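Local atomic coordinates of lipolytic enzyme, G-D-S-L family (Bacteroides thetaiotaomicron, PDB entry 7BR2), a protein that metabolises the drug diltiazem in the gut as an SGNH-type serine esterase of the GDSL family, probably by hydrolysing an ester bond. Residues A[27-32]-A[136-141]; A[198-203]-A[209-214]. All blocks are in the same frame, centred on the assembly; numbering follows the deposited sequence.

Contact 1. Residues A[27-32]-A[136-141]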
loop_
_atom_site.group_PDB
_atom_site.type_symbol
_atom_site.label_atom_id
_atom_site.label_comp_id
_atom_site.label_asym_id
_atom_site.label_seq_id
_atom_site.Cartn_x
_atom_site.Cartn_y
_atom_site.Cartn_z
ATOM N N ASN A 27 12.628 -4.829 -1.751
ATOM C CA ASN A 27 12.912 -6.208 -2.130
ATOM C C ASN A 27 11.635 -6.956 -2.492
ATOM O O ASN A 27 10.723 -6.369 -3.097
ATOM C CB ASN A 27 13.673 -6.942 -1.013
ATOM C CG ASN A 27 12.976 -6.872 0.345
ATOM O OD1 ASN A 27 11.753 -6.686 0.433
ATOM N ND2 ASN A 27 13.760 -7.050 1.413
ATOM N N SER A 28 11.556 -8.254 -2.156
ATOM C CA SER A 28 10.395 -9.023 -2.589
ATOM C C SER A 28 9.123 -8.546 -1.920
ATOM O O SER A 28 8.040 -8.680 -2.497
ATOM C CB SER A 28 10.569 -10.516 -2.327
ATOM O OG SER A 28 11.045 -10.764 -1.021
ATOM N N ILE A 29 9.217 -8.016 -0.704
ATOM C CA ILE A 29 8.017 -7.501 -0.052
ATOM C C ILE A 29 7.406 -6.382 -0.890
ATOM O O ILE A 29 6.189 -6.338 -1.109
ATOM C CB ILE A 29 8.357 -7.050 1.381
ATOM C CG1 ILE A 29 8.806 -8.278 2.189
ATOM C CG2 ILE A 29 7.166 -6.343 2.010
ATOM C CD1 ILE A 29 9.662 -7.966 3.399
ATOM N N THR A 30 8.261 -5.506 -1.429
ATOM C CA THR A 30 7.831 -4.468 -2.360
ATOM C C THR A 30 7.482 -5.054 -3.726
ATOM O O THR A 30 6.425 -4.754 -4.293
ATOM C CB THR A 30 8.946 -3.438 -2.505
ATOM O OG1 THR A 30 9.224 -2.860 -1.226
ATOM C CG2 THR A 30 8.577 -2.361 -3.521
ATOM N N ASP A 31 8.373 -5.882 -4.269
ATOM C CA ASP A 31 8.220 -6.417 -5.619
ATOM C C ASP A 31 6.886 -7.131 -5.789
ATOM O O ASP A 31 6.076 -6.768 -6.651
ATOM C CB ASP A 31 9.402 -7.348 -5.912
ATOM C CG ASP A 31 9.397 -7.906 -7.333
ATOM O OD1 ASP A 31 8.512 -7.556 -8.137
ATOM O OD2 ASP A 31 10.344 -8.658 -7.653
ATOM N N GLY A 32 6.623 -8.127 -4.951
ATOM C CA GLY A 32 5.422 -8.913 -5.079
ATOM C C GLY A 32 4.258 -8.451 -4.235
ATOM O O GLY A 32 3.202 -9.093 -4.270
ATOM N N GLY A 136 11.614 2.034 7.249
ATOM C CA GLY A 136 12.119 0.829 7.878
ATOM C C GLY A 136 11.280 -0.362 7.491
ATOM O O GLY A 136 10.054 -0.304 7.596
ATOM N N THR A 137 11.917 -1.420 6.987
ATOM C CA THR A 137 11.170 -2.560 6.463
ATOM C C THR A 137 10.247 -3.177 7.514
ATOM O O THR A 137 10.492 -3.106 8.725
ATOM C CB THR A 137 12.115 -3.643 5.953
ATOM O OG1 THR A 137 11.351 -4.799 5.596
ATOM C CG2 THR A 137 13.126 -4.034 7.021
ATOM N N SER A 138 9.169 -3.793 7.023
ATOM C CA SER A 138 8.345 -4.665 7.835
ATOM C C SER A 138 9.212 -5.768 8.457
ATOM O O SER A 138 10.275 -6.104 7.934
ATOM C CB SER A 138 7.219 -5.255 6.977
ATOM O OG SER A 138 7.721 -5.849 5.794
ATOM N N PRO A 139 8.774 -6.360 9.565
ATOM C CA PRO A 139 9.675 -7.206 10.353
ATOM C C PRO A 139 9.636 -8.680 9.970
ATOM O O PRO A 139 8.713 -9.164 9.314
ATOM C CB PRO A 139 9.140 -7.014 11.778
ATOM C CG PRO A 139 7.641 -6.905 11.565
ATOM C CD PRO A 139 7.459 -6.204 10.226
ATOM N N TYR A 140 10.679 -9.391 10.397
ATOM C CA TYR A 140 10.640 -10.848 10.451
ATOM C C TYR A 140 9.951 -11.262 11.749
ATOM O O TYR A 140 10.423 -10.925 12.843
ATOM C CB TYR A 140 12.046 -11.435 10.373
ATOM C CG TYR A 140 12.075 -12.946 10.458
ATOM C CD1 TYR A 140 11.782 -13.732 9.351
ATOM C CD2 TYR A 140 12.373 -13.587 11.653
ATOM C CE1 TYR A 140 11.798 -15.117 9.429
ATOM C CE2 TYR A 140 12.392 -14.980 11.740
ATOM C CZ TYR A 140 12.102 -15.736 10.628
ATOM O OH TYR A 140 12.123 -17.116 10.713
ATOM N N ASP A 141 8.826 -11.966 11.640
ATOM C CA ASP A 141 8.012 -12.276 12.816
ATOM C C ASP A 141 8.591 -13.487 13.540
ATOM O O ASP A 141 8.344 -14.631 13.158
ATOM C CB ASP A 141 6.571 -12.543 12.415
ATOM C CG ASP A 141 5.654 -12.638 13.611
ATOM O OD1 ASP A 141 6.156 -12.628 14.762
ATOM O OD2 ASP A 141 4.434 -12.763 13.395
#

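Contact 2. Residues A[198-203]-A[209-214]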
loop_
_atom_site.group_PDB
_atom_site.type_symbol
_atom_site.label_atom_id
_atom_site.label_comp_id
_atom_site.label_asym_id
_atom_site.label_seq_id
_atom_site.Cartn_x
_atom_site.Cartn_y
_atom_site.Cartn_z
ATOM N N PHE A 198 -1.407 -16.085 14.713
ATOM C CA PHE A 198 -1.661 -14.880 13.931
ATOM C C PHE A 198 -0.357 -14.192 13.550
ATOM O O PHE A 198 0.601 -14.158 14.331
ATOM C CB PHE A 198 -2.554 -13.906 14.700
ATOM C CG PHE A 198 -4.030 -14.237 14.631
ATOM C CD1 PHE A 198 -4.478 -15.367 13.953
ATOM C CD2 PHE A 198 -4.972 -13.405 15.235
ATOM C CE1 PHE A 198 -5.839 -15.666 13.887
ATOM C CE2 PHE A 198 -6.331 -13.697 15.177
ATOM C CZ PHE A 198 -6.764 -14.827 14.500
ATOM N N THR A 199 -0.325 -13.623 12.344
ATOM C CA THR A 199 0.837 -12.843 11.942
ATOM C C THR A 199 0.448 -11.883 10.830
ATOM O O THR A 199 -0.407 -12.187 9.996
ATOM C CB THR A 199 1.984 -13.756 11.483
ATOM O OG1 THR A 199 3.080 -12.968 11.009
ATOM C CG2 THR A 199 1.516 -14.689 10.391
ATOM N N LEU A 200 1.068 -10.708 10.850
ATOM C CA LEU A 200 1.002 -9.794 9.720
ATOM C C LEU A 200 1.953 -10.189 8.599
ATOM O O LEU A 200 1.880 -9.604 7.512
ATOM C CB LEU A 200 1.334 -8.366 10.152
ATOM C CG LEU A 200 0.319 -7.594 10.978
ATOM C CD1 LEU A 200 0.854 -6.190 11.230
ATOM C CD2 LEU A 200 -1.061 -7.570 10.325
ATOM N N CYS A 201 2.883 -11.110 8.861
ATOM C CA CYS A 201 3.981 -11.405 7.957
ATOM C C CYS A 201 3.830 -12.736 7.213
ATOM O O CYS A 201 4.816 -13.415 6.933
ATOM C CB CYS A 201 5.303 -11.344 8.714
ATOM S SG CYS A 201 5.485 -9.788 9.675
ATOM N N GLY A 202 2.601 -13.110 6.863
ATOM C CA GLY A 202 2.408 -14.185 5.903
ATOM C C GLY A 202 2.738 -15.565 6.451
ATOM O O GLY A 202 3.029 -15.753 7.633
ATOM N N ASN A 203 2.724 -16.541 5.536
ATOM C CA ASN A 203 2.931 -17.941 5.905
ATOM C C ASN A 203 4.368 -18.250 6.310
ATOM O O ASN A 203 4.603 -19.282 6.946
ATOM C CB ASN A 203 2.524 -18.863 4.745
ATOM C CG ASN A 203 1.349 -18.313 3.929
ATOM O OD1 ASN A 203 0.361 -17.820 4.479
ATOM N ND2 ASN A 203 1.448 -18.421 2.606
ATOM N N ASP A 209 0.974 -11.050 3.697
ATOM C CA ASP A 209 -0.191 -11.267 2.855
ATOM C C ASP A 209 -0.886 -9.920 2.615
ATOM O O ASP A 209 -0.412 -8.866 3.047
ATOM C CB ASP A 209 -1.097 -12.302 3.530
ATOM C CG ASP A 209 -2.024 -13.027 2.573
ATOM O OD1 ASP A 209 -2.193 -12.591 1.420
ATOM O OD2 ASP A 209 -2.619 -14.043 3.000
ATOM N N ASN A 210 -2.036 -9.941 1.940
ATOM C CA ASN A 210 -2.724 -8.697 1.586
ATOM C C ASN A 210 -3.069 -7.877 2.822
ATOM O O ASN A 210 -3.025 -6.640 2.792
ATOM C CB ASN A 210 -3.995 -9.012 0.800
ATOM C CG ASN A 210 -3.712 -9.716 -0.494
ATOM O OD1 ASN A 210 -3.049 -9.164 -1.379
ATOM N ND2 ASN A 210 -4.183 -10.951 -0.611
ATOM N N ASP A 211 -3.443 -8.546 3.914
ATOM C CA ASP A 211 -3.734 -7.827 5.149
ATOM C C ASP A 211 -2.497 -7.109 5.666
ATOM O O ASP A 211 -2.575 -5.948 6.091
ATOM C CB ASP A 211 -4.284 -8.788 6.210
ATOM C CG ASP A 211 -3.337 -9.950 6.510
ATOM O OD1 ASP A 211 -2.766 -10.542 5.560
ATOM O OD2 ASP A 211 -3.113 -10.228 7.704
ATOM N N GLY A 212 -1.345 -7.784 5.643
ATOM C CA GLY A 212 -0.123 -7.134 6.079
ATOM C C GLY A 212 0.220 -5.928 5.229
ATOM O O GLY A 212 0.621 -4.881 5.752
ATOM N N HIS A 213 0.049 -6.050 3.907
ATOM C CA HIS A 213 0.326 -4.924 3.024
ATOM C C HIS A 213 -0.671 -3.796 3.241
ATOM O O HIS A 213 -0.306 -2.620 3.138
ATOM C CB HIS A 213 0.337 -5.399 1.569
ATOM C CG HIS A 213 1.624 -6.050 1.183
ATOM N ND1 HIS A 213 2.745 -5.327 0.832
ATOM C CD2 HIS A 213 2.001 -7.349 1.185
ATOM C CE1 HIS A 213 3.749 -6.156 0.607
ATOM N NE2 HIS A 213 3.323 -7.390 0.809
ATOM N N MET A 214 -1.914 -4.122 3.596
ATOM C CA MET A 214 -2.863 -3.057 3.890
ATOM C C MET A 214 -2.517 -2.380 5.212
ATOM O O MET A 214 -2.671 -1.161 5.342
ATOM C CB MET A 214 -4.289 -3.601 3.897
ATOM C CG MET A 214 -5.357 -2.523 3.897
ATOM S SD MET A 214 -5.107 -1.230 2.653
ATOM C CE MET A 214 -5.279 0.236 3.663
HETATM O O HOH W 1 -0.232 -11.142 6.236
HETATM O O HOH W 2 -1.130 -15.326 5.327
#

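Contact 1. Residues A[27-32]-A[136-141]
Ile29 meets Ser138 and Thr137 where the short helix 28-32, following strand 21-26 of the SGNH hydrolase core, faces the loop leaving the parallel strand 131-136. Asn27 sits at the N-cap: its OD1 accepts from Ile29 N at 3.1 Å, with the donor tilted 34° from the carbonyl plane, and so ties down the first turn. Ser28, the serine at the GDSL-motif position and probable nucleophile, does not touch this loop; its OG is hydrogen-bonded to His207 NE2. Ile29 alone bridges the gap. Its CG1 lies beside the backbone N, anti to the carbonyl carbon (chi1 -64°), and with the chain extended at chi2 (157°) CD1 reaches the loop. CD1 lies 3.7 Å from Ser138 OG. CG2 comes 3.9 Å from the same oxygen, which thus faces both branches of the isoleucine. Thr137 OG1 is a looser neighbour of CD1, at 4.2 Å. Met216 of helix 210-223 touches Ile29 and Ser138 alike. Further on, Asp31 forms a salt bridge with Arg364 and accepts from Gly60 N. No hydrogen bond crosses this buried contact, but Thr137 OG1 is engaged within its own loop, donating to Ser138 O at 2.9 Å in the carbonyl plane, on a lone pair.

Contact 2. Residues A[198-203]-A[209-214]
The start of helix 210-223, immediately after the loop that carries the probable catalytic His207 and Asp204, packs here against the preceding loop 198-203 of the SGNH fold. An ST turn shapes that loop: Thr199 OG1 accepts from Cys201 N at 2.8 Å. Across the gap, Leu200 O approaches Gly212 CA at 3.5 Å, a CA-H...O contact with 142° at the hydrogen. Gly212, with no side chain, lets the helix come close to this carbonyl. Beside it, the CD2 methyl of Leu200 reaches within 4.3 Å of Asp211 OD2, while the leucine side chain also packs on Met184 and Ile187 of helix 181-194.

No direct hydrogen bond joins the segments; two waters do the work. The first accepts from Asp209 N at 2.8 Å, donates to Asp211 OD1 at 2.7 Å and donates a weak bond to Leu200 O. Asp211 turns its carboxylate to this water because CG lies between the backbone N and carbonyl carbon (chi1 57°); its other oxygen, OD2, forms a salt bridge with Lys285. The second water donates 3.0 Å to both Asn203 OD1 and Asp209 OD2. Asp209 OD1 accepts from Asn210 N, which meets it from above the carboxylate plane, while OD2 is held by the backbone N of Lys284 and Lys285. The helix start and Lys285 probably favour the charged form of Asp211, whereas nearby Glu293 would oppose it. Loop carbonyl, Asp209 N-H and Asp211 carboxylate are thus joined through one water rather than directly.

In the fold
Contact 1 closes before contact 2 opens along the chain, and their centres lie about 11 Å apart within the same SGNH hydrolase fold. Contact 1 joins the helix that follows strand 21-26 of the five-stranded parallel sheet to the loop that follows strand 131-136; contact 2 sets helix 210-223 against the loop after helix 181-194. The two meet directly: Asp141 OD2 is 2.8 Å from Thr199 OG1, a probable hydrogen bond, Pro139 O approaches Cys201 SG, and Ile29 O lies near His213 CE1. Loop 136-141 and helix 210-223 thus link the surroundings of Ser28 to those of the probable triad partners His207 and Asp204, which fall between the segments of contact 2.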